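Local coordinates for protein 2-c-methyl-d-erythritol 2,4-cyclodiphosphate synthase (Plasmodium falciparum, PDB 4C81) that probably catalyses the zinc-dependent cyclisation of a CDP-linked methylerythritol phosphate to 2-C-methyl-D-erythritol 2,4-cyclodiphosphate, a step in isoprenoid precursor synthesis, at residues G13-I19 with K169-A175; I73-S79 with Y104-I109; V123-V127 with E160-G166. The protein carries 1 engineered substitution. All coordinates share one frame; numbering follows the deposited sequence. Where two conformers were deposited one is given.

Contact 1 joins two neighbouring strands, 9-21 and 170-181, of the five-stranded mixed sheet. The loop it closes holds contact 2 and then contact 3, one after the other along the chain. Contact 3 lies close by, with its centre about 10 Å from that of contact 1. It starts on strand 114-124, which runs next to strand 170-181, and a backbone hydrogen bond between E172 and I124 joins the two contacts. Contact 2 packs helix 64-77 against helix 97-111. Its centre is about 20 Å from that of contact 1 and about 29 Å from that of contact 3. Contact 1 holds zinc ligands and contact 3 meets the nucleotide; contact 2 is packing within the helices that cover the sheet.

Contact 1: G13-I19 with K169-A175; sequences GYDIHKI and KAIECFA. With ZN (zinc ion), chain B; ZN (zinc ion), chain C.
G13 and A175 begin an antiparallel pairing in which every second residue pair exchanges two backbone bonds. G13 N gives its hydrogen to A175 O at 2.8 Å, and A175 N returns a bond to G13 O. D15 and C173 exchange a second pair, H17 and I171 a third. I19 N closes the series on K169 O at 3.1 Å. K169 O also accepts from a water, and the same water takes a hydrogen from K18 NZ.

The side chains split between two faces. On one, Y14 OH donates to E172 OE1 at 3.0 Å, meeting it from above the carboxylate plane. The ring and carboxylate planes stand 82° apart. E172 OE1 also binds a zinc ion at 2.4 Å, a site to which H159 of a second subunit contributes. CD1 of Y14 lies over one face of the F174 ring, 3.6 Å from its CZ, although the two rings are oblique to each other.

On the other face, D15 OD2 and H17 NE2 each bind a second zinc ion at 2.0 Å; H67 completes the protein ligands, and a water takes the fourth place. D15 has its CG anti to the backbone N (chi1 -164°), which turns the carboxylate off the strand pairing and onto the metal. Its OD1 forms a salt bridge with K157 of the second subunit and takes a weak bond from I16 N. Two ligands two residues apart on strand 9-21, D15 and H17, with H67 from helix 64-77, make the zinc centre of the YgbB-family active site.

Contact 2: I73-S79 with Y104-I109; sequences ILGALGS and YARLLI
I73 lays its whole branched side chain against A105 and I109 of the neighbouring helix. Its CB points toward that helix, so both branches land there. CG1 stands anti to the carbonyl carbon (chi1 -68°) and comes to 3.9 Å from I109 CD1. CG2 presses tightly on I109 CG1, at 3.5 Å. At the tip, CD1 meets two carbons: I109 CD1 at 3.7 Å and A105 CB at 3.8 Å. The two isoleucines cross at about a right angle.

One turn on, L77 and L108 reach toward each other tip to tip, and L77 CD1 lies 3.6 Å from L108 CG. L74 reaches Y104. In the conformer given, CD2 of L74 lies at the edge of the Y104 ring, in the ring plane, 3.7 Å from CE2. L74 and S79 were both modelled in two conformers, so this contact and the finer details of their packing on L108 are less certain.

The segment axes run at 28° to each other, 10.4 Å apart. Helix 64-77 then ends in a Schellman motif at G78, where S79 N bonds back to L74 O. L179 of strand 170-181 touches both L77 and I109, which places the helices against the sheet. No hydrogen bond joins the two segments. Their contact is made mostly of aliphatic carbons and one ring edge, so it rests on van der Waals packing and the burial of apolar surface.

Contact 3: V123-V127 with E160-G166; sequences VIAQV and EKLGVIG. With CDP (cytidine-5'-diphosphate), chain D.
The nucleotide-binding side of the subunit includes the turn where strand 114-124 ends, and here Q126 meets K161 in the turn before helix 163-166. Q126 OE1 accepts the backbone N-H of K161 at 3.1 Å. The donor stands above the carbonyl plane of the amide, 50° out of it. The same oxygen also accepts from H159 N, so two backbone groups hold the amide in place. With CG beside the backbone N (chi1 -65°), CG of Q126 comes 3.3 Å from G166 O. The bend at chi2 then turns the amide toward K161, with Q126 NE2 3.7 Å from K161 CG.

A water bridges the backbones, accepting from Q126 N and donating to I165 O at 2.6 Å. I165 covers the strand end from the helix side. Its CG2 lies 3.6 Å from I124 O, and its CD1 lies 3.9 Å from I124 CG2. The side chains of I124 and I165 lie roughly perpendicular.

The carbonyl of A125 meets the ligand: CDP N4 donates to A125 O at 2.9 Å, with an angle of 158° at the hydrogen. This bond reads the amino group of the cytosine. I130, S131 and T158 add further bonds to the CDP. A backbone carbonyl on the cytosine amino group, with D81 of the third subunit also bonded to the nucleotide, is characteristic of the cytidine pocket between subunits in the IspF trimer.

Contact 1: G13-I19 with K169-A175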
# COMPACT_ATOMS: atom_id res chain seq x y z
N GLY A 13 -1.75 -7.30 1.39
CA GLY A 13 -3.13 -7.68 1.63
C GLY A 13 -3.92 -6.46 2.04
O GLY A 13 -3.38 -5.55 2.68
N TYR A 14 -5.17 -6.41 1.60
CA TYR A 14 -6.08 -5.34 1.97
C TYR A 14 -7.38 -5.96 2.47
O TYR A 14 -7.83 -6.99 1.96
CB TYR A 14 -6.36 -4.44 0.78
CG TYR A 14 -7.53 -3.52 0.98
CD1 TYR A 14 -7.39 -2.34 1.70
CD2 TYR A 14 -8.78 -3.82 0.46
CE1 TYR A 14 -8.46 -1.49 1.90
CE2 TYR A 14 -9.86 -2.97 0.64
CZ TYR A 14 -9.69 -1.81 1.36
OH TYR A 14 -10.77 -0.97 1.55
N ASP A 15 -7.98 -5.34 3.48
CA ASP A 15 -9.31 -5.72 3.91
C ASP A 15 -10.04 -4.53 4.51
O ASP A 15 -9.41 -3.58 4.99
CB ASP A 15 -9.26 -6.88 4.90
CG ASP A 15 -10.60 -7.58 5.07
OD1 ASP A 15 -11.49 -7.45 4.19
OD2 ASP A 15 -10.77 -8.25 6.11
N ILE A 16 -11.37 -4.60 4.46
CA ILE A 16 -12.25 -3.59 5.03
C ILE A 16 -13.49 -4.29 5.56
O ILE A 16 -14.01 -5.20 4.92
CB ILE A 16 -12.63 -2.50 3.98
CG1 ILE A 16 -13.62 -1.48 4.57
CG2 ILE A 16 -13.21 -3.14 2.71
CD1 ILE A 16 -13.89 -0.28 3.68
N HIS A 17 -13.95 -3.87 6.74
CA HIS A 17 -15.24 -4.33 7.26
C HIS A 17 -16.03 -3.19 7.87
O HIS A 17 -15.45 -2.24 8.41
CB HIS A 17 -15.05 -5.47 8.27
CG HIS A 17 -14.70 -6.78 7.62
ND1 HIS A 17 -15.60 -7.49 6.87
CD2 HIS A 17 -13.55 -7.48 7.59
CE1 HIS A 17 -15.02 -8.59 6.41
NE2 HIS A 17 -13.77 -8.60 6.84
N LYS A 18 -17.35 -3.30 7.76
CA LYS A 18 -18.28 -2.35 8.35
C LYS A 18 -18.34 -2.57 9.85
O LYS A 18 -18.36 -3.72 10.32
CB LYS A 18 -19.68 -2.52 7.75
CG LYS A 18 -19.77 -2.23 6.26
CD LYS A 18 -21.15 -2.58 5.69
CE LYS A 18 -22.26 -1.69 6.23
NZ LYS A 18 -22.02 -0.24 5.97
N ILE A 19 -18.37 -1.48 10.60
CA ILE A 19 -18.45 -1.55 12.06
C ILE A 19 -19.52 -0.61 12.61
O ILE A 19 -19.98 0.32 11.93
CB ILE A 19 -17.10 -1.20 12.73
CG1 ILE A 19 -16.62 0.21 12.33
CG2 ILE A 19 -16.05 -2.24 12.38
CD1 ILE A 19 -15.69 0.83 13.33
N LYS A 169 -17.81 4.19 10.09
CA LYS A 169 -18.67 3.27 9.35
C LYS A 169 -17.90 2.01 8.96
O LYS A 169 -18.51 0.97 8.68
CB LYS A 169 -19.24 3.94 8.10
CG LYS A 169 -20.18 5.11 8.39
CD LYS A 169 -20.65 5.80 7.11
CE LYS A 169 -21.68 4.97 6.37
NZ LYS A 169 -22.22 5.69 5.18
N ALA A 170 -16.57 2.10 8.94
CA ALA A 170 -15.73 0.97 8.57
C ALA A 170 -14.32 1.11 9.14
O ALA A 170 -13.93 2.18 9.60
CB ALA A 170 -15.67 0.84 7.05
N ILE A 171 -13.58 0.01 9.10
CA ILE A 171 -12.15 -0.01 9.42
C ILE A 171 -11.42 -0.79 8.32
O ILE A 171 -11.99 -1.69 7.71
CB ILE A 171 -11.85 -0.64 10.80
CG1 ILE A 171 -12.46 -2.05 10.91
CG2 ILE A 171 -12.39 0.26 11.91
CD1 ILE A 171 -12.08 -2.78 12.18
N GLU A 172 -10.16 -0.44 8.07
CA GLU A 172 -9.41 -1.12 7.02
C GLU A 172 -7.97 -1.40 7.41
O GLU A 172 -7.44 -0.81 8.36
CB GLU A 172 -9.53 -0.40 5.67
CG GLU A 172 -8.87 0.95 5.53
CD GLU A 172 -9.11 1.58 4.16
OE1 GLU A 172 -10.12 1.23 3.50
OE2 GLU A 172 -8.29 2.43 3.74
N CYS A 173 -7.37 -2.34 6.69
CA CYS A 173 -6.02 -2.81 7.00
C CYS A 173 -5.25 -3.04 5.71
O CYS A 173 -5.79 -3.59 4.75
CB CYS A 173 -6.08 -4.13 7.80
SG CYS A 173 -4.48 -4.65 8.45
N PHE A 174 -3.99 -2.60 5.70
CA PHE A 174 -3.02 -2.98 4.69
C PHE A 174 -1.92 -3.78 5.36
O PHE A 174 -1.29 -3.30 6.29
CB PHE A 174 -2.40 -1.74 4.03
CG PHE A 174 -3.34 -0.99 3.15
CD1 PHE A 174 -4.24 -0.09 3.69
CD2 PHE A 174 -3.33 -1.20 1.78
CE1 PHE A 174 -5.12 0.61 2.87
CE2 PHE A 174 -4.21 -0.50 0.95
CZ PHE A 174 -5.11 0.40 1.50
N ALA A 175 -1.70 -5.00 4.89
CA ALA A 175 -0.64 -5.86 5.43
C ALA A 175 0.41 -6.04 4.34
O ALA A 175 0.09 -6.41 3.23
CB ALA A 175 -1.21 -7.20 5.84
ZN ZN B . -12.20 -9.67 6.07
ZN ZN C . -11.26 2.48 1.87
O HOH W 1 -12.25 -10.52 4.46
O HOH W 2 -21.16 0.80 8.37

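Contact 2: I73-S79 with Y104-I109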
# COMPACT_ATOMS: atom_id res chain seq x y z
N ILE A 73 0.07 -13.02 2.18
CA ILE A 73 0.81 -14.27 1.96
C ILE A 73 0.42 -14.94 0.64
O ILE A 73 1.29 -15.31 -0.16
CB ILE A 73 0.60 -15.25 3.14
CG1 ILE A 73 1.27 -14.70 4.40
CG2 ILE A 73 1.17 -16.64 2.80
CD1 ILE A 73 0.87 -15.42 5.66
N LEU A 74 -0.89 -15.09 0.40
CA LEU A 74 -1.38 -15.67 -0.85
C LEU A 74 -0.93 -14.82 -2.03
O LEU A 74 -0.46 -15.35 -3.04
CB LEU A 74 -2.91 -15.76 -0.83
CG LEU A 74 -3.49 -16.78 0.16
CD1 LEU A 74 -5.01 -16.74 0.14
CD2 LEU A 74 -2.97 -18.16 -0.17
N GLY A 75 -1.06 -13.50 -1.89
CA GLY A 75 -0.64 -12.58 -2.93
C GLY A 75 0.83 -12.71 -3.27
O GLY A 75 1.22 -12.74 -4.44
N ALA A 76 1.66 -12.80 -2.24
CA ALA A 76 3.11 -12.95 -2.41
C ALA A 76 3.47 -14.20 -3.21
O ALA A 76 4.39 -14.17 -4.03
CB ALA A 76 3.80 -12.98 -1.05
N LEU A 77 2.74 -15.29 -2.97
CA LEU A 77 3.03 -16.58 -3.60
C LEU A 77 2.29 -16.79 -4.93
O LEU A 77 2.52 -17.80 -5.61
CB LEU A 77 2.69 -17.71 -2.63
CG LEU A 77 3.58 -17.77 -1.39
CD1 LEU A 77 2.96 -18.64 -0.30
CD2 LEU A 77 4.97 -18.28 -1.75
N GLY A 78 1.42 -15.86 -5.30
CA GLY A 78 0.65 -15.99 -6.53
C GLY A 78 -0.51 -16.96 -6.43
O GLY A 78 -1.04 -17.40 -7.46
N SER A 79 -0.91 -17.30 -5.21
CA SER A 79 -2.03 -18.20 -5.00
C SER A 79 -3.33 -17.44 -5.17
O SER A 79 -3.35 -16.21 -5.13
CB SER A 79 -1.98 -18.82 -3.60
OG SER A 79 -0.82 -19.62 -3.43
N TYR A 104 -3.72 -22.43 6.93
CA TYR A 104 -3.51 -22.73 5.51
C TYR A 104 -2.33 -21.92 4.98
O TYR A 104 -1.43 -22.46 4.35
CB TYR A 104 -4.76 -22.45 4.68
CG TYR A 104 -4.52 -22.54 3.18
CD1 TYR A 104 -4.47 -23.77 2.53
CD2 TYR A 104 -4.32 -21.39 2.41
CE1 TYR A 104 -4.24 -23.86 1.17
CE2 TYR A 104 -4.08 -21.47 1.04
CZ TYR A 104 -4.04 -22.71 0.43
OH TYR A 104 -3.81 -22.80 -0.93
N ALA A 105 -2.35 -20.61 5.26
CA ALA A 105 -1.30 -19.71 4.79
C ALA A 105 0.07 -20.08 5.35
O ALA A 105 1.06 -20.08 4.62
CB ALA A 105 -1.65 -18.26 5.16
N ARG A 106 0.13 -20.41 6.64
CA ARG A 106 1.38 -20.83 7.27
C ARG A 106 1.92 -22.08 6.58
O ARG A 106 3.09 -22.13 6.22
CB ARG A 106 1.17 -21.11 8.76
CG ARG A 106 2.44 -21.53 9.49
CD ARG A 106 2.19 -21.76 10.97
NE ARG A 106 1.20 -22.81 11.20
CZ ARG A 106 1.46 -24.12 11.15
NH1 ARG A 106 2.67 -24.57 10.87
NH2 ARG A 106 0.48 -24.99 11.38
N LEU A 107 1.05 -23.06 6.38
CA LEU A 107 1.45 -24.33 5.77
C LEU A 107 1.77 -24.18 4.28
O LEU A 107 2.60 -24.92 3.75
CB LEU A 107 0.39 -25.41 5.99
CG LEU A 107 0.22 -25.82 7.45
CD1 LEU A 107 -1.06 -26.62 7.66
CD2 LEU A 107 1.43 -26.61 7.93
N LEU A 108 1.12 -23.23 3.61
CA LEU A 108 1.40 -22.92 2.21
C LEU A 108 2.82 -22.36 2.04
O LEU A 108 3.54 -22.76 1.13
CB LEU A 108 0.38 -21.92 1.66
CG LEU A 108 0.61 -21.37 0.25
CD1 LEU A 108 0.43 -22.46 -0.80
CD2 LEU A 108 -0.33 -20.21 -0.02
N ILE A 109 3.20 -21.44 2.93
CA ILE A 109 4.54 -20.87 2.94
C ILE A 109 5.58 -21.98 3.11
O ILE A 109 6.59 -22.01 2.41
CB ILE A 109 4.71 -19.83 4.08
CG1 ILE A 109 3.91 -18.56 3.78
CG2 ILE A 109 6.17 -19.47 4.27
CD1 ILE A 109 3.82 -17.60 4.96

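Contact 3: V123-V127 with E160-G166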
# COMPACT_ATOMS: atom_id res chain seq x y z
N VAL A 123 -3.31 -0.38 10.19
CA VAL A 123 -4.75 -0.31 10.41
C VAL A 123 -5.19 1.15 10.32
O VAL A 123 -4.58 2.01 10.95
CB VAL A 123 -5.14 -0.89 11.78
CG1 VAL A 123 -6.65 -0.74 12.03
CG2 VAL A 123 -4.72 -2.35 11.88
N ILE A 124 -6.22 1.42 9.53
CA ILE A 124 -6.78 2.76 9.42
C ILE A 124 -8.16 2.70 10.05
O ILE A 124 -9.06 2.02 9.54
CB ILE A 124 -6.86 3.25 7.96
CG1 ILE A 124 -5.51 3.07 7.27
CG2 ILE A 124 -7.28 4.72 7.94
CD1 ILE A 124 -5.49 3.51 5.82
N ALA A 125 -8.30 3.39 11.17
CA ALA A 125 -9.48 3.28 12.01
C ALA A 125 -9.48 4.40 13.06
O ALA A 125 -8.44 4.74 13.61
CB ALA A 125 -9.51 1.92 12.70
N GLN A 126 -10.65 4.99 13.31
CA GLN A 126 -10.80 5.95 14.40
C GLN A 126 -10.65 5.22 15.73
O GLN A 126 -9.91 5.66 16.61
CB GLN A 126 -12.16 6.66 14.33
CG GLN A 126 -12.37 7.53 13.10
CD GLN A 126 -11.40 8.70 13.01
OE1 GLN A 126 -10.85 8.99 11.94
NE2 GLN A 126 -11.19 9.39 14.13
N VAL A 127 -11.37 4.11 15.86
CA VAL A 127 -11.28 3.23 17.02
C VAL A 127 -11.32 1.77 16.54
O VAL A 127 -11.87 1.48 15.48
CB VAL A 127 -12.44 3.49 18.01
CG1 VAL A 127 -12.30 4.88 18.62
CG2 VAL A 127 -13.79 3.34 17.33
N GLU A 160 -8.76 11.15 10.39
CA GLU A 160 -9.05 12.57 10.67
C GLU A 160 -10.55 12.89 10.73
O GLU A 160 -10.97 14.02 10.41
CB GLU A 160 -8.34 13.47 9.65
CG GLU A 160 -6.82 13.38 9.68
CD GLU A 160 -6.22 13.93 10.97
OE1 GLU A 160 -6.76 14.92 11.51
OE2 GLU A 160 -5.21 13.37 11.44
N LYS A 161 -11.34 11.91 11.14
CA LYS A 161 -12.80 12.01 11.18
C LYS A 161 -13.45 12.37 9.84
O LYS A 161 -14.57 12.88 9.81
CB LYS A 161 -13.23 13.00 12.27
CG LYS A 161 -12.61 12.73 13.63
CD LYS A 161 -13.17 13.66 14.70
CE LYS A 161 -12.52 13.41 16.06
NZ LYS A 161 -12.81 12.05 16.59
N LEU A 162 -12.76 12.08 8.73
CA LEU A 162 -13.29 12.31 7.39
C LEU A 162 -13.60 11.00 6.66
O LEU A 162 -12.92 9.99 6.85
CB LEU A 162 -12.29 13.11 6.55
CG LEU A 162 -11.89 14.49 7.05
CD1 LEU A 162 -10.85 15.10 6.13
CD2 LEU A 162 -13.11 15.40 7.17
N GLY A 163 -14.64 11.03 5.82
CA GLY A 163 -14.99 9.89 4.99
C GLY A 163 -15.59 8.75 5.78
O GLY A 163 -15.84 8.88 6.98
N VAL A 164 -15.80 7.62 5.12
CA VAL A 164 -16.45 6.46 5.75
C VAL A 164 -15.67 5.91 6.95
O VAL A 164 -16.27 5.58 7.97
CB VAL A 164 -16.74 5.33 4.73
CG1 VAL A 164 -17.76 5.80 3.69
CG2 VAL A 164 -15.46 4.87 4.05
N ILE A 165 -14.35 5.84 6.85
CA ILE A 165 -13.52 5.42 7.99
C ILE A 165 -13.60 6.45 9.12
O ILE A 165 -13.79 6.09 10.28
CB ILE A 165 -12.05 5.17 7.59
CG1 ILE A 165 -11.96 4.04 6.57
CG2 ILE A 165 -11.19 4.83 8.80
CD1 ILE A 165 -10.58 3.89 5.99
N GLY A 166 -13.45 7.73 8.78
CA GLY A 166 -13.47 8.80 9.77
C GLY A 166 -14.78 8.93 10.52
O GLY A 166 -14.80 9.33 11.69
O3B CDP D . -2.78 13.14 13.91
PB CDP D . -1.64 11.99 13.97
O1B CDP D . -0.80 12.18 12.62
O2B CDP D . -0.76 12.11 15.16
O3A CDP D . -2.35 10.55 13.81
PA CDP D . -3.69 10.10 14.59
O1A CDP D . -4.34 11.25 15.26
O2A CDP D . -4.48 9.28 13.65
O5' CDP D . -3.12 9.12 15.72
C5' CDP D . -1.91 9.40 16.43
C4' CDP D . -1.38 8.12 17.10
O4' CDP D . -2.50 7.51 17.80
C3' CDP D . -0.96 7.08 16.06
O3' CDP D . 0.40 7.29 15.68
C2' CDP D . -1.11 5.79 16.86
O2' CDP D . 0.03 5.58 17.70
C1' CDP D . -2.34 6.06 17.74
N1 CDP D . -3.53 5.37 17.15
C2 CDP D . -3.63 3.98 17.25
O2 CDP D . -2.76 3.32 17.83
N3 CDP D . -4.74 3.32 16.70
C4 CDP D . -5.74 4.03 16.04
N4 CDP D . -6.77 3.36 15.53
C5 CDP D . -5.65 5.41 15.93
C6 CDP D . -4.55 6.08 16.48
O HOH W 3 -13.19 3.94 11.64